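Local coordinates for protein L-glyceraldehyde 3-phosphate reductase (Clostridium beijerinckii, PDB 6HG6) that binds NADPH and probably reduces aldehydes such as furfural and methylglyoxal, as an aldo-keto reductase, at residues F189-I203 and K217-L230. Residues are numbered along the deposited sequence; the frame is centred on the assembly and turned at random. Where two conformers were deposited one is given.
Sequences FVINQNRYSIFDRTI and KGIIAFSPLAQGTL. With NDP (NADPH dihydro-nicotinamide-adenine-dinucleotide phosphate), chain B.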
# COMPACT_ATOMS: atom_id res chain seq x y z
N PHE A 189 -4.69 13.26 -9.19
CA PHE A 189 -3.58 12.85 -8.32
C PHE A 189 -4.20 12.74 -6.93
O PHE A 189 -4.62 13.77 -6.41
CB PHE A 189 -2.44 13.87 -8.39
CG PHE A 189 -1.44 13.69 -7.28
CD1 PHE A 189 -1.06 12.43 -6.87
CD2 PHE A 189 -0.88 14.77 -6.63
CE1 PHE A 189 -0.19 12.25 -5.79
CE2 PHE A 189 0.02 14.61 -5.58
CZ PHE A 189 0.35 13.35 -5.14
N VAL A 190 -4.32 11.55 -6.39
CA VAL A 190 -5.15 11.43 -5.17
C VAL A 190 -4.44 10.70 -4.04
O VAL A 190 -5.07 10.64 -2.94
CB VAL A 190 -6.48 10.73 -5.51
CG1 VAL A 190 -7.29 11.51 -6.54
CG2 VAL A 190 -6.23 9.30 -5.94
N ILE A 191 -3.27 10.13 -4.26
CA ILE A 191 -2.75 9.18 -3.25
C ILE A 191 -1.23 9.21 -3.14
O ILE A 191 -0.53 9.20 -4.17
CB ILE A 191 -3.27 7.75 -3.54
CG1 ILE A 191 -3.04 6.76 -2.38
CG2 ILE A 191 -2.68 7.21 -4.83
CD1 ILE A 191 -3.76 7.11 -1.13
N ASN A 192 -0.75 9.20 -1.90
CA ASN A 192 0.67 8.99 -1.55
C ASN A 192 0.78 7.61 -0.91
O ASN A 192 -0.05 7.29 -0.04
CB ASN A 192 1.13 9.99 -0.52
CG ASN A 192 1.19 11.38 -1.08
OD1 ASN A 192 2.21 11.71 -1.66
ND2 ASN A 192 0.12 12.16 -0.86
N GLN A 193 1.79 6.84 -1.27
CA GLN A 193 2.09 5.54 -0.64
C GLN A 193 3.43 5.67 0.07
O GLN A 193 4.44 5.91 -0.58
CB GLN A 193 2.07 4.38 -1.62
CG GLN A 193 2.39 3.07 -0.95
CD GLN A 193 2.10 1.90 -1.86
OE1 GLN A 193 1.08 1.87 -2.57
NE2 GLN A 193 3.01 0.96 -1.84
N ASN A 194 3.43 5.52 1.39
CA ASN A 194 4.62 5.75 2.23
C ASN A 194 4.71 4.71 3.35
O ASN A 194 3.69 4.23 3.84
CB ASN A 194 4.67 7.17 2.80
CG ASN A 194 4.82 8.26 1.77
OD1 ASN A 194 3.86 8.53 1.05
ND2 ASN A 194 6.00 8.86 1.69
N ARG A 195 5.94 4.40 3.73
CA ARG A 195 6.21 3.48 4.86
C ARG A 195 5.81 4.21 6.13
O ARG A 195 6.20 5.36 6.29
CB ARG A 195 7.70 3.11 4.93
CG ARG A 195 8.00 1.94 5.86
CD ARG A 195 9.44 1.41 5.81
NE ARG A 195 9.87 1.07 4.45
CZ ARG A 195 10.52 1.89 3.61
NH1 ARG A 195 10.87 3.12 3.98
NH2 ARG A 195 10.81 1.47 2.38
N TYR A 196 5.04 3.54 6.99
CA TYR A 196 4.59 4.12 8.28
C TYR A 196 4.27 3.01 9.26
O TYR A 196 3.54 2.10 8.88
CB TYR A 196 3.35 4.98 8.04
CG TYR A 196 2.91 5.86 9.18
CD1 TYR A 196 3.81 6.53 9.99
CD2 TYR A 196 1.56 6.06 9.43
CE1 TYR A 196 3.37 7.34 11.04
CE2 TYR A 196 1.12 6.90 10.44
CZ TYR A 196 2.02 7.54 11.26
OH TYR A 196 1.56 8.35 12.27
N SER A 197 4.83 3.08 10.46
CA SER A 197 4.55 2.11 11.53
C SER A 197 4.81 2.78 12.87
O SER A 197 5.41 3.85 12.90
CB SER A 197 5.40 0.89 11.42
OG SER A 197 6.74 1.23 11.71
N ILE A 198 4.44 2.10 13.94
CA ILE A 198 4.83 2.57 15.29
C ILE A 198 6.35 2.80 15.34
O ILE A 198 6.76 3.76 16.04
CB ILE A 198 4.34 1.55 16.33
CG1 ILE A 198 2.82 1.64 16.44
CG2 ILE A 198 5.03 1.76 17.66
CD1 ILE A 198 2.19 0.59 17.32
N PHE A 199 7.16 2.00 14.63
CA PHE A 199 8.65 2.10 14.65
C PHE A 199 9.22 2.98 13.52
O PHE A 199 10.45 3.27 13.56
CB PHE A 199 9.28 0.71 14.62
CG PHE A 199 9.18 -0.03 15.92
CD1 PHE A 199 9.53 0.58 17.10
CD2 PHE A 199 8.69 -1.33 15.96
CE1 PHE A 199 9.45 -0.10 18.30
CE2 PHE A 199 8.61 -2.01 17.16
CZ PHE A 199 8.94 -1.39 18.34
N ASP A 200 8.41 3.46 12.60
CA ASP A 200 8.91 4.32 11.51
C ASP A 200 8.01 5.55 11.39
O ASP A 200 6.95 5.46 10.75
CB ASP A 200 9.02 3.55 10.20
CG ASP A 200 9.71 4.36 9.13
OD1 ASP A 200 9.91 5.57 9.34
OD2 ASP A 200 10.07 3.77 8.11
N ARG A 201 8.47 6.66 11.95
CA ARG A 201 7.71 7.93 11.99
C ARG A 201 8.16 8.88 10.89
O ARG A 201 7.92 10.10 11.04
CB ARG A 201 7.92 8.56 13.37
CG ARG A 201 7.56 7.64 14.52
CD ARG A 201 6.17 7.01 14.42
NE ARG A 201 5.84 6.35 15.68
CZ ARG A 201 5.23 6.91 16.73
NH1 ARG A 201 5.03 6.18 17.81
NH2 ARG A 201 4.84 8.17 16.73
N THR A 202 8.85 8.39 9.86
CA THR A 202 9.39 9.25 8.79
C THR A 202 8.35 10.25 8.30
O THR A 202 8.69 11.45 8.24
CB THR A 202 9.94 8.43 7.61
OG1 THR A 202 11.00 7.65 8.15
CG2 THR A 202 10.48 9.30 6.49
N ILE A 203 7.12 9.82 8.02
CA ILE A 203 6.10 10.73 7.40
C ILE A 203 5.62 11.78 8.43
O ILE A 203 4.98 12.75 8.00
CB ILE A 203 4.93 9.96 6.75
CG1 ILE A 203 4.04 9.25 7.76
CG2 ILE A 203 5.41 9.00 5.67
CD1 ILE A 203 2.74 8.76 7.15
N LYS A 217 -4.75 15.07 -0.25
CA LYS A 217 -4.27 13.81 -0.85
C LYS A 217 -4.36 12.68 0.16
O LYS A 217 -4.12 12.91 1.38
CB LYS A 217 -2.83 13.96 -1.32
CG LYS A 217 -2.56 15.19 -2.14
CD LYS A 217 -3.38 15.19 -3.45
CE LYS A 217 -3.12 16.46 -4.24
NZ LYS A 217 -3.88 16.46 -5.50
N GLY A 218 -4.73 11.51 -0.31
CA GLY A 218 -4.77 10.32 0.54
C GLY A 218 -3.37 9.84 0.88
O GLY A 218 -2.37 10.28 0.24
N ILE A 219 -3.31 8.98 1.88
CA ILE A 219 -2.07 8.27 2.25
C ILE A 219 -2.42 6.80 2.39
O ILE A 219 -3.34 6.46 3.12
CB ILE A 219 -1.45 8.78 3.55
CG1 ILE A 219 -1.21 10.28 3.51
CG2 ILE A 219 -0.17 7.96 3.84
CD1 ILE A 219 -0.85 10.90 4.81
N ILE A 220 -1.60 5.94 1.81
CA ILE A 220 -1.74 4.48 2.06
C ILE A 220 -0.40 4.09 2.67
O ILE A 220 0.66 4.39 2.10
CB ILE A 220 -2.20 3.70 0.80
CG1 ILE A 220 -2.29 2.21 1.13
CG2 ILE A 220 -1.32 3.92 -0.44
CD1 ILE A 220 -2.91 1.38 0.01
N ALA A 221 -0.44 3.58 3.89
CA ALA A 221 0.76 3.27 4.69
C ALA A 221 1.21 1.86 4.41
O ALA A 221 0.41 0.93 4.54
CB ALA A 221 0.41 3.44 6.14
N PHE A 222 2.49 1.67 4.11
CA PHE A 222 2.98 0.28 3.96
C PHE A 222 3.99 -0.06 5.04
O PHE A 222 4.49 0.83 5.77
CB PHE A 222 3.47 0.07 2.55
CG PHE A 222 4.74 0.76 2.20
CD1 PHE A 222 5.96 0.16 2.43
CD2 PHE A 222 4.71 1.93 1.45
CE1 PHE A 222 7.14 0.76 2.01
CE2 PHE A 222 5.89 2.52 1.00
CZ PHE A 222 7.10 1.95 1.30
N SER A 223 4.28 -1.36 5.14
CA SER A 223 5.16 -1.97 6.16
C SER A 223 4.70 -1.57 7.56
O SER A 223 5.54 -1.23 8.40
CB SER A 223 6.58 -1.57 5.96
OG SER A 223 7.38 -2.22 6.93
N PRO A 224 3.39 -1.62 7.87
CA PRO A 224 2.91 -1.28 9.21
C PRO A 224 3.39 -2.22 10.33
O PRO A 224 3.28 -1.83 11.49
CB PRO A 224 1.39 -1.45 9.09
CG PRO A 224 1.25 -2.47 7.96
CD PRO A 224 2.30 -2.04 6.98
N LEU A 225 3.86 -3.43 9.98
CA LEU A 225 4.32 -4.41 11.01
C LEU A 225 5.84 -4.37 11.15
O LEU A 225 6.35 -5.18 11.94
CB LEU A 225 3.77 -5.80 10.72
CG LEU A 225 2.25 -5.84 10.55
CD1 LEU A 225 1.75 -7.24 10.22
CD2 LEU A 225 1.54 -5.28 11.76
N ALA A 226 6.51 -3.40 10.54
CA ALA A 226 7.95 -3.12 10.74
C ALA A 226 8.78 -4.41 10.70
O ALA A 226 9.39 -4.75 11.73
CB ALA A 226 8.10 -2.40 12.06
N GLN A 227 8.77 -5.11 9.56
CA GLN A 227 9.52 -6.37 9.28
C GLN A 227 9.29 -7.44 10.36
O GLN A 227 10.27 -8.06 10.79
CB GLN A 227 11.03 -6.15 9.17
CG GLN A 227 11.48 -5.32 7.97
CD GLN A 227 11.82 -3.89 8.31
OE1 GLN A 227 11.28 -3.30 9.26
NE2 GLN A 227 12.73 -3.33 7.54
N GLY A 228 8.04 -7.65 10.77
CA GLY A 228 7.67 -8.67 11.77
C GLY A 228 7.94 -8.24 13.20
O GLY A 228 7.57 -9.00 14.13
N THR A 229 8.57 -7.08 13.43
CA THR A 229 8.85 -6.61 14.83
C THR A 229 7.55 -6.23 15.52
O THR A 229 7.51 -6.33 16.75
CB THR A 229 9.86 -5.46 14.92
OG1 THR A 229 9.39 -4.31 14.19
CG2 THR A 229 11.23 -5.89 14.41
N LEU A 230 6.50 -5.86 14.78
CA LEU A 230 5.18 -5.54 15.41
C LEU A 230 4.22 -6.72 15.21
O LEU A 230 3.07 -6.51 14.81
CB LEU A 230 4.63 -4.22 14.88
CG LEU A 230 5.41 -2.96 15.30
CD1 LEU A 230 5.09 -1.78 14.37
CD2 LEU A 230 5.14 -2.60 16.76
PA NDP B . 3.25 -5.79 6.59
O1A NDP B . 4.10 -4.85 7.37
O2A NDP B . 1.76 -5.90 6.71
O5B NDP B . 3.88 -7.27 6.65
C5B NDP B . 3.21 -8.36 5.96
C4B NDP B . 3.74 -9.68 6.48
O4B NDP B . 3.56 -9.70 7.92
C3B NDP B . 3.05 -10.95 5.97
O3B NDP B . 3.60 -11.46 4.76
C2B NDP B . 3.29 -11.90 7.14
O2B NDP B . 4.63 -12.37 7.03
C1B NDP B . 3.15 -10.98 8.34
N9A NDP B . 1.80 -10.83 8.88
C8A NDP B . 0.72 -10.25 8.27
N7A NDP B . -0.35 -10.21 9.03
C5A NDP B . 0.05 -10.81 10.22
C6A NDP B . -0.62 -11.08 11.42
N6A NDP B . -1.90 -10.76 11.64
N1A NDP B . 0.08 -11.68 12.42
C2A NDP B . 1.36 -12.00 12.19
N3A NDP B . 2.10 -11.79 11.10
C4A NDP B . 1.38 -11.19 10.14
O3 NDP B . 3.44 -5.42 5.02
PN NDP B . 4.61 -5.58 3.95
O1N NDP B . 4.51 -6.96 3.39
O2N NDP B . 5.92 -5.08 4.48
O5D NDP B . 4.11 -4.53 2.83
C5D NDP B . 2.71 -4.56 2.46
C4D NDP B . 2.55 -4.01 1.06
O4D NDP B . 3.01 -2.65 1.04
C3D NDP B . 3.39 -4.67 -0.03
O3D NDP B . 2.81 -5.90 -0.44
C2D NDP B . 3.35 -3.57 -1.10
O2D NDP B . 2.13 -3.61 -1.79
C1D NDP B . 3.46 -2.30 -0.26
N1N NDP B . 4.85 -1.79 -0.18
C2N NDP B . 5.19 -0.62 -0.82
C3N NDP B . 6.49 -0.24 -1.01
C7N NDP B . 6.77 1.05 -1.73
O7N NDP B . 5.85 1.71 -2.25
N7N NDP B . 8.05 1.42 -1.81
C4N NDP B . 7.56 -1.15 -0.48
C5N NDP B . 7.08 -2.27 0.36
C6N NDP B . 5.80 -2.49 0.54
P2B NDP B . 4.94 -13.86 7.57
O1X NDP B . 3.74 -14.78 7.50
O2X NDP B . 6.08 -14.34 6.68
O3X NDP B . 5.39 -13.58 9.00
O HOH W 1 7.68 0.36 9.23
O HOH W 2 2.39 0.18 13.12
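Gly218 O takes two N-H groups of Asn192: the backbone N at 2.9 Å, and ND2 in a weak bond at 3.3 Å. Strands 189-195 and 218-222 are the sixth and seventh strands of the TIM barrel of this aldo-keto reductase. They run parallel, and their backbone bonds continue to Tyr196 N, which donates to Phe222 O. At the start of the pair, Lys217 bends at chi2 (-62°) and carries NZ to Phe189 O, 2.9 Å away. Its CD lies over one face of the Phe189 ring.

Gln193, Ile220 and Phe222 share one face of the sheet. The CB of Gln193 packs on Ile220 CG2, and its CG on Phe222 CD2. Phe222 forms a floor under the nicotinamide of NADPH, with C3N over the ring centre. Arg195 covers the opposite face of the ring with its backbone N and CB. Its guanidinium stands steeply to the ring, the planes 81° apart. Past the strands, Leu225 N donates to O1A of the NADPH diphosphate at 3.0 Å. Two waters join the loops. One of them bridges Ile198 N and Pro224 O, accepting from the N and donating to the O at 2.7 Å.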